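Local structure of hypothetical protein DUF871 (2P0O) at residues Gln50-Leu55 with Ile66-Ser71; Phe80-Leu85 with Thr94-Asp99; Val272-Leu277 with Gly313-Glu318; Ile319-Val324 with Thr344-Ile349. The protein has no established function but is probably a 6-phospho-N-acetylmuramidase, built from a TIM barrel followed by a cyclophilin-like C-terminal domain. All blocks are in the same frame, centred on the assembly; numbering follows the deposited sequence.

Contact 1: residues Gln50-Leu55 with Ile66-Ser71; sequences QRLTDL and IMVDIS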
# COMPACT_ATOMS: atom_id res chain seq x y z
N GLN A 50 23.83 17.20 2.65
CA GLN A 50 24.52 16.19 1.85
C GLN A 50 23.72 14.90 1.76
O GLN A 50 23.73 14.23 0.73
CB GLN A 50 25.93 15.88 2.31
CG GLN A 50 26.80 15.39 1.14
CD GLN A 50 27.64 14.12 1.43
OE1 GLN A 50 28.91 14.17 1.47
NE2 GLN A 50 26.94 12.95 1.63
N ARG A 51 22.99 14.57 2.83
CA ARG A 51 22.05 13.43 2.82
C ARG A 51 20.96 13.59 1.74
O ARG A 51 20.61 12.64 1.05
CB ARG A 51 21.41 13.24 4.21
CG ARG A 51 22.30 12.46 5.17
CD ARG A 51 21.71 12.33 6.55
NE ARG A 51 22.78 12.09 7.52
CZ ARG A 51 22.60 11.92 8.83
NH1 ARG A 51 21.39 11.95 9.38
NH2 ARG A 51 23.66 11.71 9.60
N LEU A 52 20.42 14.79 1.61
CA LEU A 52 19.40 15.10 0.61
C LEU A 52 19.98 15.08 -0.77
O LEU A 52 19.31 14.62 -1.69
CB LEU A 52 18.75 16.45 0.90
CG LEU A 52 17.31 16.80 0.36
CD1 LEU A 52 16.23 15.82 0.85
CD2 LEU A 52 16.93 18.23 0.75
N THR A 53 21.27 15.56 -0.93
CA THR A 53 21.97 15.50 -2.19
C THR A 53 22.20 14.04 -2.59
O THR A 53 22.10 13.70 -3.76
CB THR A 53 23.32 16.33 -2.19
OG1 THR A 53 23.03 17.67 -1.72
CG2 THR A 53 23.93 16.38 -3.63
N ASP A 54 22.52 13.16 -1.62
CA ASP A 54 22.68 11.66 -1.89
C ASP A 54 21.34 11.02 -2.31
O ASP A 54 21.31 10.18 -3.23
CB ASP A 54 23.18 10.91 -0.65
CG ASP A 54 24.54 11.37 -0.17
OD1 ASP A 54 25.45 11.64 -1.03
OD2 ASP A 54 24.70 11.45 1.08
N LEU A 55 20.25 11.40 -1.63
CA LEU A 55 18.94 10.78 -1.92
C LEU A 55 18.39 11.20 -3.30
O LEU A 55 17.93 10.35 -4.08
CB LEU A 55 17.91 11.07 -0.80
CG LEU A 55 16.46 10.59 -1.09
CD1 LEU A 55 16.41 9.09 -1.22
CD2 LEU A 55 15.42 11.06 -0.06
N ILE A 66 10.35 12.83 -5.21
CA ILE A 66 10.61 13.06 -3.80
C ILE A 66 9.78 14.23 -3.28
O ILE A 66 9.96 15.38 -3.71
CB ILE A 66 12.09 13.38 -3.49
CG1 ILE A 66 13.04 12.28 -3.97
CG2 ILE A 66 12.26 13.58 -2.00
CD1 ILE A 66 14.54 12.62 -3.75
N MSE A 67 8.88 13.94 -2.36
CA MSE A 67 8.15 14.96 -1.67
C MSE A 67 8.89 15.14 -0.35
O MSE A 67 9.10 14.16 0.39
CB MSE A 67 6.69 14.49 -1.49
CG MSE A 67 5.82 15.26 -0.47
SE MSE A 67 5.70 17.16 -0.96
CE MSE A 67 4.74 17.08 -2.67
N VAL A 68 9.29 16.37 -0.05
CA VAL A 68 9.96 16.65 1.21
C VAL A 68 9.05 17.44 2.16
O VAL A 68 8.64 18.58 1.88
CB VAL A 68 11.31 17.43 1.03
CG1 VAL A 68 11.92 17.77 2.38
CG2 VAL A 68 12.32 16.66 0.15
N ASP A 69 8.76 16.84 3.31
CA ASP A 69 8.01 17.52 4.34
C ASP A 69 9.02 18.17 5.28
O ASP A 69 9.84 17.49 5.91
CB ASP A 69 7.07 16.54 5.04
CG ASP A 69 6.26 17.19 6.16
OD1 ASP A 69 6.84 17.53 7.22
OD2 ASP A 69 5.04 17.34 6.00
N ILE A 70 8.98 19.49 5.35
CA ILE A 70 10.00 20.26 6.06
C ILE A 70 9.42 21.58 6.53
O ILE A 70 8.59 22.19 5.84
CB ILE A 70 11.24 20.48 5.13
CG1 ILE A 70 12.42 21.10 5.87
CG2 ILE A 70 10.87 21.28 3.88
CD1 ILE A 70 13.70 21.11 5.02
N SER A 71 9.83 22.03 7.72
CA SER A 71 9.39 23.32 8.22
C SER A 71 10.11 24.43 7.47
O SER A 71 11.20 24.21 6.91
CB SER A 71 9.64 23.44 9.72
OG SER A 71 11.00 23.73 9.98
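L55 and I66 make the tighter of two apolar meetings between the helical segment 50-55 and the strand segment 66-71. The methyl CD1 of I66 lies 3.9 Å from L55 CG and 4.1 Å from L55 CD2, so it meets the branch point of the leucine. The same methyl also comes within 4.1 Å of the backbone atom L55 O. One helical turn earlier, L52 CD1 reaches V68 CG2 at 4.1 Å, here methyl against methyl, the two side chains crossing at a slant. L52 leaves the helix at an angle to the strand; with CG anti to the backbone N (chi1 -157°) the leucine still brings CD1 across. The contact thus uses residues three apart on the helix and two apart on the strand, and all four are buried. This is the outer layer of a TIM barrel: helix 48-62 leads from strand 33-38 to its parallel neighbour 65-70 as the helix of a right-handed beta-alpha-beta crossover, and rests on the outside of the sheet. M67, between I66 and V68, points to the other side and touches E142 and W144 of strand 141-144. Further out, V68 packs on T36 and L38 on one neighbouring strand and on L96 of the other. L11 also packs against L52 and I15 against L55, both from loops. Where the strand gives way to helix 72-76, S71 OG caps A74 N.

Contact 2: residues Phe80-Leu85 with Thr94-Asp99; sequences FSFDEL and TGLRMD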
# COMPACT_ATOMS: atom_id res chain seq x y z
N PHE A 80 18.79 26.23 1.72
CA PHE A 80 17.84 26.49 0.66
C PHE A 80 16.94 27.66 1.03
O PHE A 80 16.89 28.09 2.20
CB PHE A 80 17.05 25.23 0.35
CG PHE A 80 17.91 24.06 -0.05
CD1 PHE A 80 18.44 23.98 -1.33
CD2 PHE A 80 18.19 23.05 0.86
CE1 PHE A 80 19.24 22.90 -1.71
CE2 PHE A 80 18.99 21.97 0.49
CZ PHE A 80 19.51 21.89 -0.79
N SER A 81 16.28 28.23 0.01
CA SER A 81 15.19 29.18 0.22
C SER A 81 14.03 28.83 -0.71
O SER A 81 14.23 28.37 -1.85
CB SER A 81 15.65 30.63 0.03
OG SER A 81 15.77 30.96 -1.35
N PHE A 82 12.82 29.06 -0.21
CA PHE A 82 11.60 28.72 -0.94
C PHE A 82 11.40 29.56 -2.23
O PHE A 82 10.65 29.17 -3.14
CB PHE A 82 10.40 28.85 -0.02
CG PHE A 82 9.22 28.06 -0.47
CD1 PHE A 82 9.13 26.71 -0.17
CD2 PHE A 82 8.21 28.66 -1.20
CE1 PHE A 82 8.04 25.96 -0.59
CE2 PHE A 82 7.13 27.92 -1.63
CZ PHE A 82 7.04 26.56 -1.31
N ASP A 83 12.06 30.70 -2.30
CA ASP A 83 11.92 31.61 -3.43
C ASP A 83 12.97 31.34 -4.51
O ASP A 83 12.90 31.89 -5.61
CB ASP A 83 11.99 33.08 -2.97
CG ASP A 83 10.86 33.44 -2.00
OD1 ASP A 83 9.87 32.67 -1.88
OD2 ASP A 83 10.97 34.50 -1.35
N GLU A 84 13.95 30.50 -4.17
CA GLU A 84 15.03 30.17 -5.12
C GLU A 84 15.16 28.65 -5.20
O GLU A 84 16.01 28.03 -4.54
CB GLU A 84 16.38 30.82 -4.69
CG GLU A 84 16.37 32.35 -4.73
CD GLU A 84 16.11 32.91 -6.14
OE1 GLU A 84 15.73 32.09 -7.04
OE2 GLU A 84 16.27 34.17 -6.35
N LEU A 85 14.28 28.06 -6.02
CA LEU A 85 14.10 26.59 -6.01
C LEU A 85 14.94 25.83 -7.09
O LEU A 85 14.93 24.57 -6.95
CB LEU A 85 12.58 26.26 -6.14
CG LEU A 85 11.57 26.72 -5.08
CD1 LEU A 85 10.16 26.84 -5.63
CD2 LEU A 85 11.54 25.82 -3.86
N THR A 94 11.11 16.92 -6.04
CA THR A 94 10.00 17.23 -6.93
C THR A 94 8.83 17.90 -6.22
O THR A 94 7.86 18.33 -6.86
CB THR A 94 9.47 15.97 -7.63
OG1 THR A 94 9.25 14.95 -6.65
CG2 THR A 94 10.45 15.48 -8.70
N GLY A 95 8.91 18.00 -4.89
CA GLY A 95 7.79 18.47 -4.11
C GLY A 95 8.19 18.95 -2.73
O GLY A 95 9.12 18.41 -2.11
N LEU A 96 7.50 19.98 -2.27
CA LEU A 96 7.65 20.43 -0.89
C LEU A 96 6.31 20.50 -0.17
O LEU A 96 5.31 20.98 -0.71
CB LEU A 96 8.41 21.76 -0.80
CG LEU A 96 9.88 21.68 -1.23
CD1 LEU A 96 10.42 23.08 -1.59
CD2 LEU A 96 10.74 20.97 -0.17
N ARG A 97 6.31 19.97 1.04
CA ARG A 97 5.18 20.09 1.97
C ARG A 97 5.65 20.96 3.12
O ARG A 97 6.41 20.52 3.99
CB ARG A 97 4.73 18.72 2.44
CG ARG A 97 3.47 18.72 3.35
CD ARG A 97 2.82 17.34 3.25
NE ARG A 97 1.61 17.19 4.07
CZ ARG A 97 1.57 16.58 5.25
NH1 ARG A 97 2.68 16.07 5.78
NH2 ARG A 97 0.42 16.47 5.90
N MSE A 98 5.22 22.22 3.09
CA MSE A 98 5.60 23.20 4.09
C MSE A 98 4.50 23.31 5.13
O MSE A 98 3.31 23.22 4.83
CB MSE A 98 5.85 24.56 3.46
CG MSE A 98 6.75 24.54 2.25
SE MSE A 98 8.58 23.91 2.55
CE MSE A 98 9.24 25.18 3.88
N ASP A 99 4.89 23.51 6.36
CA ASP A 99 3.92 23.41 7.43
C ASP A 99 4.14 24.64 8.26
O ASP A 99 3.19 25.31 8.66
CB ASP A 99 4.11 22.10 8.21
CG ASP A 99 4.65 20.96 7.32
OD1 ASP A 99 5.89 20.97 7.05
OD2 ASP A 99 3.85 20.09 6.87
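F82 and the selenomethionine M98 fit together through a folded side chain. M98 is bent at both chi2 and chi3, each near -60°, which curls the chain so that CG and SE both come obliquely to the CD1 and CE1 atoms of the phenyl ring. Its CG is 3.4 Å from F82 CE1, a close approach, while SE stands 3.8 Å from F82 CE1 and 3.9 Å from F82 CD1. The selenium is 4.9 Å from the ring centroid and 67° off the ring normal, a Met-aromatic contact of oblique geometry. With CG of F82 anti to the backbone N (chi1 -158°), the phenyl reaches from the loop to the strand. A second group of contacts centres on L96, whose CD1 is shared by F82 CE1 at 3.9 Å and L85 CD2 at 3.7 Å. The loop that supplies F82 and L85 bends through a type I turn from S81 to E84, and F82 also touches Q106 and A110 of helix 104-111 and L75 of helix 72-76. Here the loop covers the outside of a barrel strand; R97, pointing the other way, forms a salt bridge with D69. The contact is wholly apolar, resting on dispersion and on the polarisable selenium, so between these two segments the hold comes from apolar packing, with no polar bond to set its direction.

Contact 3: residues Val272-Leu277 with Gly313-Glu318; sequences VLRSEL and GRYMGE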
# COMPACT_ATOMS: atom_id res chain seq x y z
N VAL A 272 -18.31 -16.80 -0.90
CA VAL A 272 -17.16 -17.62 -1.27
C VAL A 272 -16.49 -17.04 -2.49
O VAL A 272 -17.11 -16.36 -3.32
CB VAL A 272 -17.55 -19.10 -1.60
CG1 VAL A 272 -18.06 -19.88 -0.36
CG2 VAL A 272 -18.59 -19.18 -2.73
N LEU A 273 -15.20 -17.31 -2.61
CA LEU A 273 -14.51 -17.20 -3.89
C LEU A 273 -14.72 -18.54 -4.60
O LEU A 273 -14.64 -19.60 -3.97
CB LEU A 273 -13.00 -16.97 -3.66
CG LEU A 273 -12.57 -15.61 -3.13
CD1 LEU A 273 -11.03 -15.52 -3.00
CD2 LEU A 273 -13.13 -14.40 -3.99
N ARG A 274 -15.01 -18.51 -5.89
CA ARG A 274 -15.24 -19.76 -6.63
C ARG A 274 -14.25 -19.92 -7.76
O ARG A 274 -14.19 -19.08 -8.68
CB ARG A 274 -16.66 -19.85 -7.22
CG ARG A 274 -17.80 -19.65 -6.26
CD ARG A 274 -19.14 -19.65 -7.03
NE ARG A 274 -19.44 -20.99 -7.59
CZ ARG A 274 -20.41 -21.25 -8.47
NH1 ARG A 274 -20.62 -22.50 -8.89
NH2 ARG A 274 -21.19 -20.27 -8.90
N SER A 275 -13.50 -21.02 -7.73
CA SER A 275 -12.49 -21.28 -8.76
C SER A 275 -13.19 -21.82 -9.97
O SER A 275 -13.74 -22.92 -9.97
CB SER A 275 -11.42 -22.25 -8.28
OG SER A 275 -10.57 -22.58 -9.37
N GLU A 276 -13.17 -21.02 -11.03
CA GLU A 276 -13.98 -21.32 -12.19
C GLU A 276 -13.67 -22.61 -12.97
O GLU A 276 -14.48 -23.04 -13.80
CB GLU A 276 -14.05 -20.11 -13.11
CG GLU A 276 -12.78 -19.71 -13.81
CD GLU A 276 -13.10 -18.78 -14.98
OE1 GLU A 276 -14.30 -18.35 -15.07
OE2 GLU A 276 -12.19 -18.48 -15.80
N LEU A 277 -12.54 -23.25 -12.67
CA LEU A 277 -12.17 -24.48 -13.37
C LEU A 277 -12.05 -25.71 -12.45
O LEU A 277 -12.33 -25.62 -11.24
CB LEU A 277 -10.87 -24.27 -14.17
CG LEU A 277 -10.71 -22.97 -14.98
CD1 LEU A 277 -9.27 -22.79 -15.42
CD2 LEU A 277 -11.65 -22.91 -16.19
N GLY A 313 -22.58 -34.18 -6.33
CA GLY A 313 -23.02 -34.52 -7.68
C GLY A 313 -22.28 -33.72 -8.72
O GLY A 313 -21.06 -33.70 -8.72
N ARG A 314 -23.01 -33.01 -9.58
CA ARG A 314 -22.35 -32.25 -10.65
C ARG A 314 -21.43 -31.11 -10.17
O ARG A 314 -20.61 -30.62 -10.94
CB ARG A 314 -23.34 -31.79 -11.73
CG ARG A 314 -24.15 -30.55 -11.40
CD ARG A 314 -24.46 -29.76 -12.68
NE ARG A 314 -25.22 -28.55 -12.38
CZ ARG A 314 -26.51 -28.37 -12.67
NH1 ARG A 314 -27.11 -27.23 -12.34
NH2 ARG A 314 -27.19 -29.34 -13.30
N TYR A 315 -21.56 -30.72 -8.91
CA TYR A 315 -20.62 -29.75 -8.33
C TYR A 315 -19.31 -30.34 -7.80
O TYR A 315 -18.43 -29.59 -7.40
CB TYR A 315 -21.30 -28.82 -7.29
CG TYR A 315 -22.29 -27.93 -7.99
CD1 TYR A 315 -21.86 -26.79 -8.68
CD2 TYR A 315 -23.65 -28.25 -8.02
CE1 TYR A 315 -22.75 -26.00 -9.38
CE2 TYR A 315 -24.56 -27.45 -8.71
CZ TYR A 315 -24.10 -26.33 -9.40
OH TYR A 315 -24.96 -25.52 -10.08
N MSE A 316 -19.18 -31.68 -7.82
CA MSE A 316 -17.95 -32.32 -7.35
C MSE A 316 -16.72 -31.69 -8.00
O MSE A 316 -16.67 -31.56 -9.22
CB MSE A 316 -17.96 -33.82 -7.63
CG MSE A 316 -16.62 -34.48 -7.37
SE MSE A 316 -16.61 -36.35 -8.00
CE MSE A 316 -16.50 -36.06 -9.97
N GLY A 317 -15.76 -31.29 -7.18
CA GLY A 317 -14.52 -30.71 -7.65
C GLY A 317 -14.48 -29.19 -7.68
O GLY A 317 -13.42 -28.62 -7.93
N GLU A 318 -15.61 -28.52 -7.49
CA GLU A 318 -15.58 -27.06 -7.32
C GLU A 318 -14.71 -26.69 -6.14
O GLU A 318 -14.84 -27.26 -5.04
CB GLU A 318 -16.96 -26.45 -7.10
CG GLU A 318 -16.88 -24.90 -7.13
CD GLU A 318 -18.21 -24.22 -7.24
OE1 GLU A 318 -18.96 -24.53 -8.18
OE2 GLU A 318 -18.50 -23.37 -6.38
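R274 bends at chi3 (68°) and E318 stretches straight out from its backbone, CG anti to N (chi1 -172°), so that the side of the guanidinium reaches the end of the carboxylate. The grip is side-on and two-pronged. R274 NE donates to E318 OE2 at 2.8 Å, and R274 NH1 donates to E318 OE1 at 2.7 Å with a nearly straight N-H...O angle of 170°. Both oxygens lie close to the guanidinium plane, but the two flat groups are not coplanar: OE1 is met on its syn side with some tilt, whereas OE2 is met from above the carboxylate plane. Y315 sits beside the pair, its CE1 4.1 Å from R274 NH1 in an oblique approach at the margin of the contact. Two backbone bonds shape the 313-318 loop, M316 N to G313 O at 2.9 Å and E318 N to Y315 O at 3.0 Å. The second closes a type II turn in which G317 takes the third place with positive phi. E318 stands just before strand 319-322, the antiparallel neighbour of edge strand 272-275, so the salt bridge joins the edge strand to the loop leading into its partner. OE2 has a second donor in Q320 NE2, and R265 NE lies near R274 NH2. Two bonds fix the rotation of the guanidinium, and the carboxylate probably offsets the neighbouring positive charge of R265; at the surface, water would be expected to temper the strength of this attraction.

Contact 4: residues Ile319-Val324 with Thr344-Ile349; sequences IQVTLV and TILPLI
V321 is the first residue of the strand to meet L346, and the two side chains cross at about a right angle. With CG1 anti to the backbone N (chi1 -176°), V321 turns this methyl to L346 CD2, 3.9 Å away. T322 follows with its side chain pointing away, where OG1 is bonded to R300 O, yet its backbone still takes part: T322 O lies 4.1 Å from L346 CD1. The strand ends there, and at L323 the chain turns into a loop. L323 leaves the backbone obliquely and swings CD2 to 3.7 Å from L346 CB and 3.9 Å from L346 O. Three consecutive residues therefore touch L346 at its two methyls, its CB and its carbonyl oxygen, and this one leucine carries nearly all of the contact. It lies in a short 3-10 turn, tightened by the bond from L348 N to I345 O at 2.8 Å. L346 also packs on L245 of strand 242-247, which places it between the two sheets of the C-terminal domain. The neighbouring I345 also packs on strand 242-247 and reaches F204 and A205 of helix 203-212, a helix of the barrel, so the 344-349 loop also lies along the junction of the two domains. Between the segments the contact is one of apolar packing: largely buried aliphatic groups hold the loop to the strand end by exclusion of water, one leucine serving three successive residues through van der Waals contact.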
# COMPACT_ATOMS: atom_id res chain seq x y z
N ILE A 319 -13.83 -25.72 -6.37
CA ILE A 319 -12.92 -25.24 -5.33
C ILE A 319 -13.43 -23.87 -4.89
O ILE A 319 -13.73 -23.00 -5.72
CB ILE A 319 -11.43 -25.19 -5.84
CG1 ILE A 319 -10.93 -26.61 -6.15
CG2 ILE A 319 -10.49 -24.53 -4.82
CD1 ILE A 319 -9.73 -26.68 -7.11
N GLN A 320 -13.52 -23.70 -3.58
CA GLN A 320 -13.93 -22.44 -3.01
C GLN A 320 -13.00 -22.01 -1.88
O GLN A 320 -12.32 -22.85 -1.23
CB GLN A 320 -15.33 -22.56 -2.45
CG GLN A 320 -16.39 -23.01 -3.47
CD GLN A 320 -17.77 -22.95 -2.89
OE1 GLN A 320 -17.94 -22.91 -1.67
NE2 GLN A 320 -18.77 -22.96 -3.75
N VAL A 321 -12.96 -20.71 -1.66
CA VAL A 321 -12.40 -20.15 -0.44
C VAL A 321 -13.54 -19.34 0.18
O VAL A 321 -14.14 -18.49 -0.51
CB VAL A 321 -11.20 -19.22 -0.76
CG1 VAL A 321 -10.53 -18.70 0.53
CG2 VAL A 321 -10.16 -19.94 -1.66
N THR A 322 -13.81 -19.59 1.46
CA THR A 322 -14.85 -18.86 2.18
C THR A 322 -14.51 -17.42 2.52
O THR A 322 -13.39 -17.12 2.98
CB THR A 322 -15.41 -19.62 3.41
OG1 THR A 322 -14.40 -19.81 4.42
CG2 THR A 322 -15.97 -21.00 2.98
N LEU A 323 -15.47 -16.52 2.26
CA LEU A 323 -15.29 -15.10 2.54
C LEU A 323 -15.91 -14.74 3.87
O LEU A 323 -15.63 -13.68 4.42
CB LEU A 323 -15.90 -14.26 1.41
CG LEU A 323 -15.15 -14.37 0.06
CD1 LEU A 323 -15.86 -13.55 -1.03
CD2 LEU A 323 -13.68 -13.94 0.20
N VAL A 324 -16.75 -15.64 4.39
CA VAL A 324 -17.46 -15.51 5.65
C VAL A 324 -17.42 -16.89 6.36
O VAL A 324 -17.08 -17.88 5.74
CB VAL A 324 -18.95 -15.07 5.40
CG1 VAL A 324 -19.03 -13.76 4.60
CG2 VAL A 324 -19.74 -16.15 4.63
N THR A 344 -6.83 -10.48 4.90
CA THR A 344 -7.32 -9.19 4.42
C THR A 344 -7.17 -9.00 2.90
O THR A 344 -7.62 -8.02 2.34
CB THR A 344 -6.66 -8.01 5.12
OG1 THR A 344 -5.24 -8.13 5.00
CG2 THR A 344 -7.09 -7.93 6.61
N ILE A 345 -6.51 -9.93 2.23
CA ILE A 345 -6.43 -9.90 0.76
C ILE A 345 -7.74 -10.41 0.16
O ILE A 345 -8.16 -9.96 -0.93
CB ILE A 345 -5.24 -10.77 0.26
CG1 ILE A 345 -3.93 -10.20 0.80
CG2 ILE A 345 -5.24 -10.87 -1.28
CD1 ILE A 345 -2.72 -11.19 0.70
N LEU A 346 -8.41 -11.32 0.87
CA LEU A 346 -9.65 -11.94 0.35
C LEU A 346 -10.73 -11.00 -0.17
O LEU A 346 -11.25 -11.29 -1.21
CB LEU A 346 -10.28 -12.97 1.32
CG LEU A 346 -9.40 -14.17 1.71
CD1 LEU A 346 -9.99 -14.92 2.91
CD2 LEU A 346 -9.16 -15.10 0.49
N PRO A 347 -11.11 -9.94 0.58
CA PRO A 347 -12.09 -8.99 0.01
C PRO A 347 -11.57 -8.19 -1.20
O PRO A 347 -12.36 -7.49 -1.84
CB PRO A 347 -12.39 -8.02 1.15
CG PRO A 347 -11.70 -8.56 2.38
CD PRO A 347 -10.70 -9.56 1.95
N LEU A 348 -10.27 -8.26 -1.49
CA LEU A 348 -9.70 -7.56 -2.63
C LEU A 348 -9.92 -8.34 -3.92
O LEU A 348 -9.79 -7.79 -5.05
CB LEU A 348 -8.20 -7.32 -2.44
CG LEU A 348 -7.85 -6.40 -1.27
CD1 LEU A 348 -6.37 -6.09 -1.36
CD2 LEU A 348 -8.72 -5.11 -1.34
N ILE A 349 -10.25 -9.62 -3.75
CA ILE A 349 -10.35 -10.54 -4.87
C ILE A 349 -11.78 -10.45 -5.39
O ILE A 349 -12.72 -11.04 -4.83
CB ILE A 349 -9.97 -11.95 -4.46
CG1 ILE A 349 -8.53 -11.95 -3.97
CG2 ILE A 349 -10.04 -12.92 -5.64
CD1 ILE A 349 -8.14 -13.23 -3.32

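In the fold
From the N terminus the four contacts come in series, each closing before the next opens, so none nests or crosses. Contact 1 closes a loop of ten intervening residues and contact 2 one of eight; both fasten outer elements to adjacent parallel strands of the barrel, 65-70 and 95-98, and their centres lie about 10 Å apart. Contact 3 spans 35 intervening residues, including strand 304-308, and contact 4 spans 19, including strand 332-337. This second pair, with centres about 14 Å apart, meets through neighbouring strands 272-275 and 319-322. The two pairs sit on opposite sides of the chain's centre, with centres about 41 to 58 Å apart, one in each domain.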